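Local structure of inorganic polyphosphate/ATP-glucomannokinase (Arthrobacter sp., 1WOQ) at residues 108-113 / 118-123. The protein phosphorylates glucose and mannose, drawing the phosphoryl group from either inorganic polyphosphate or ATP. Sequence-based numbering, arbitrary orientation.
Sequences ALLTAR and VEVIND. With BGC (beta-D-glucopyranose), chain C.
Leu110 lays its side chain obliquely over Val118, and this is the tight part of the contact: CB of Leu110 lies 3.6 Å from CG1 of Val118. The leucine then extends along the strand, its CD1 ending 4.1 Å from CG2 of Val120 in a looser touch. Val80 of the neighbouring parallel strand and Ala55 of helix 51-66 also pack on Leu110, closing the apolar layer between helix 106-114 and the edge strand 118-122 of its sheet. The two short segments run roughly antiparallel (147°), with a closest axis approach of 7.3 Å.

At the partly exposed border the contact becomes polar and thinner. Thr111 has OG1 anti to its carbonyl carbon (chi1 -64°), which sets the hydroxyl beside the helix backbone, where it is hydrogen-bonded to Asp107 O and also accepts the N-H of Val118. That N-to-OG1 bond is 3.0 Å long but bent, with 141° at the hydrogen. One turn back, Asp107 OD1 takes the N-H of Val120, a second tie from helix to strand.

Beyond the helix, the strand delivers Asn122 and Asp123 to glucose. Asn122 ND2 makes weak bonds to O3 and O4 of the sugar and is also hydrogen-bonded to Gly84 O, while its OD1 caps the start of helix 123-134 at Asp125 N, so both ends of the amide are held. The carboxylate of Asp123 straddles two hydroxyls, with OD1 2.6 Å from the sugar O6 and OD2 2.5 Å from the sugar O4. Replacing Asp123 by an alanine removes both carboxylate oxygens and would probably leave O4 and O6 without these acceptors and the sugar freer to shift. The O6 hydroxyl, the one glucokinases phosphorylate, donates to OD1, which is consistent with Asp123 acting as the general base, as in related sugar kinases.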
# COMPACT_ATOMS: atom_id res chain seq x y z
N ALA A 108 -1.48 12.91 14.26
CA ALA A 108 -1.70 14.23 14.85
C ALA A 108 -1.56 15.31 13.78
O ALA A 108 -2.38 16.22 13.70
CB ALA A 108 -0.69 14.48 15.98
N LEU A 109 -0.51 15.20 12.98
CA LEU A 109 -0.25 16.16 11.91
C LEU A 109 -1.45 16.32 10.98
O LEU A 109 -1.89 17.44 10.71
CB LEU A 109 0.95 15.69 11.07
CG LEU A 109 1.27 16.52 9.82
CD1 LEU A 109 1.96 17.81 10.23
CD2 LEU A 109 2.16 15.71 8.87
N LEU A 110 -1.97 15.21 10.49
CA LEU A 110 -3.09 15.26 9.56
C LEU A 110 -4.42 15.58 10.22
O LEU A 110 -5.26 16.25 9.62
CB LEU A 110 -3.17 13.95 8.77
CG LEU A 110 -1.93 13.65 7.90
CD1 LEU A 110 -2.13 12.33 7.14
CD2 LEU A 110 -1.70 14.79 6.91
N THR A 111 -4.63 15.11 11.44
CA THR A 111 -5.88 15.39 12.13
C THR A 111 -5.99 16.90 12.36
O THR A 111 -7.06 17.49 12.18
CB THR A 111 -5.96 14.66 13.49
OG1 THR A 111 -5.96 13.25 13.27
CG2 THR A 111 -7.24 15.05 14.24
N ALA A 112 -4.87 17.52 12.73
CA ALA A 112 -4.84 18.96 12.98
C ALA A 112 -5.08 19.76 11.71
O ALA A 112 -5.80 20.76 11.72
CB ALA A 112 -3.49 19.35 13.58
N ARG A 113 -4.49 19.31 10.61
CA ARG A 113 -4.65 20.01 9.34
C ARG A 113 -6.03 19.83 8.71
O ARG A 113 -6.59 20.77 8.16
CB ARG A 113 -3.58 19.55 8.34
CG ARG A 113 -3.67 20.27 6.99
CD ARG A 113 -3.44 21.78 7.15
NE ARG A 113 -3.63 22.52 5.90
CZ ARG A 113 -4.82 22.82 5.37
NH1 ARG A 113 -5.94 22.44 5.97
NH2 ARG A 113 -4.88 23.49 4.22
N VAL A 118 -7.88 11.48 11.71
CA VAL A 118 -7.15 10.84 10.62
C VAL A 118 -6.29 9.74 11.22
O VAL A 118 -5.57 9.96 12.19
CB VAL A 118 -6.22 11.83 9.89
CG1 VAL A 118 -5.40 11.08 8.83
CG2 VAL A 118 -7.03 12.92 9.24
N GLU A 119 -6.38 8.55 10.63
CA GLU A 119 -5.59 7.42 11.10
C GLU A 119 -4.81 6.84 9.94
O GLU A 119 -5.38 6.45 8.92
CB GLU A 119 -6.51 6.37 11.72
CG GLU A 119 -7.08 6.82 13.04
CD GLU A 119 -7.99 5.80 13.67
OE1 GLU A 119 -7.61 4.61 13.70
OE2 GLU A 119 -9.08 6.19 14.15
N VAL A 120 -3.50 6.80 10.12
CA VAL A 120 -2.58 6.32 9.10
C VAL A 120 -2.23 4.85 9.27
O VAL A 120 -2.19 4.32 10.38
CB VAL A 120 -1.28 7.17 9.10
CG1 VAL A 120 -0.31 6.67 8.04
CG2 VAL A 120 -1.63 8.64 8.87
N ILE A 121 -1.97 4.20 8.14
CA ILE A 121 -1.60 2.79 8.12
C ILE A 121 -0.57 2.64 7.00
O ILE A 121 -0.57 3.41 6.04
CB ILE A 121 -2.81 1.89 7.82
CG1 ILE A 121 -2.38 0.42 7.74
CG2 ILE A 121 -3.49 2.34 6.53
CD1 ILE A 121 -3.53 -0.55 7.55
N ASN A 122 0.31 1.66 7.12
CA ASN A 122 1.31 1.45 6.08
C ASN A 122 0.61 1.18 4.74
O ASN A 122 -0.42 0.50 4.70
CB ASN A 122 2.21 0.27 6.44
CG ASN A 122 3.09 -0.15 5.30
OD1 ASN A 122 2.77 -1.07 4.56
ND2 ASN A 122 4.21 0.55 5.13
N ASP A 123 1.17 1.71 3.66
CA ASP A 123 0.56 1.54 2.34
C ASP A 123 0.40 0.08 1.89
O ASP A 123 -0.65 -0.28 1.33
CB ASP A 123 1.34 2.33 1.28
CG ASP A 123 2.77 1.86 1.10
OD1 ASP A 123 3.31 2.03 -0.02
OD2 ASP A 123 3.38 1.35 2.07
C2 BGC C . 8.87 0.92 2.64
C3 BGC C . 7.53 0.24 2.99
C4 BGC C . 6.52 0.47 1.85
C5 BGC C . 7.13 0.00 0.52
C6 BGC C . 6.23 0.25 -0.68
C1 BGC C . 9.35 0.40 1.28
O1 BGC C . 10.54 1.01 0.92
O2 BGC C . 9.83 0.63 3.64
O3 BGC C . 7.03 0.77 4.20
O4 BGC C . 5.33 -0.26 2.12
O5 BGC C . 8.37 0.69 0.28
O6 BGC C . 5.82 1.61 -0.74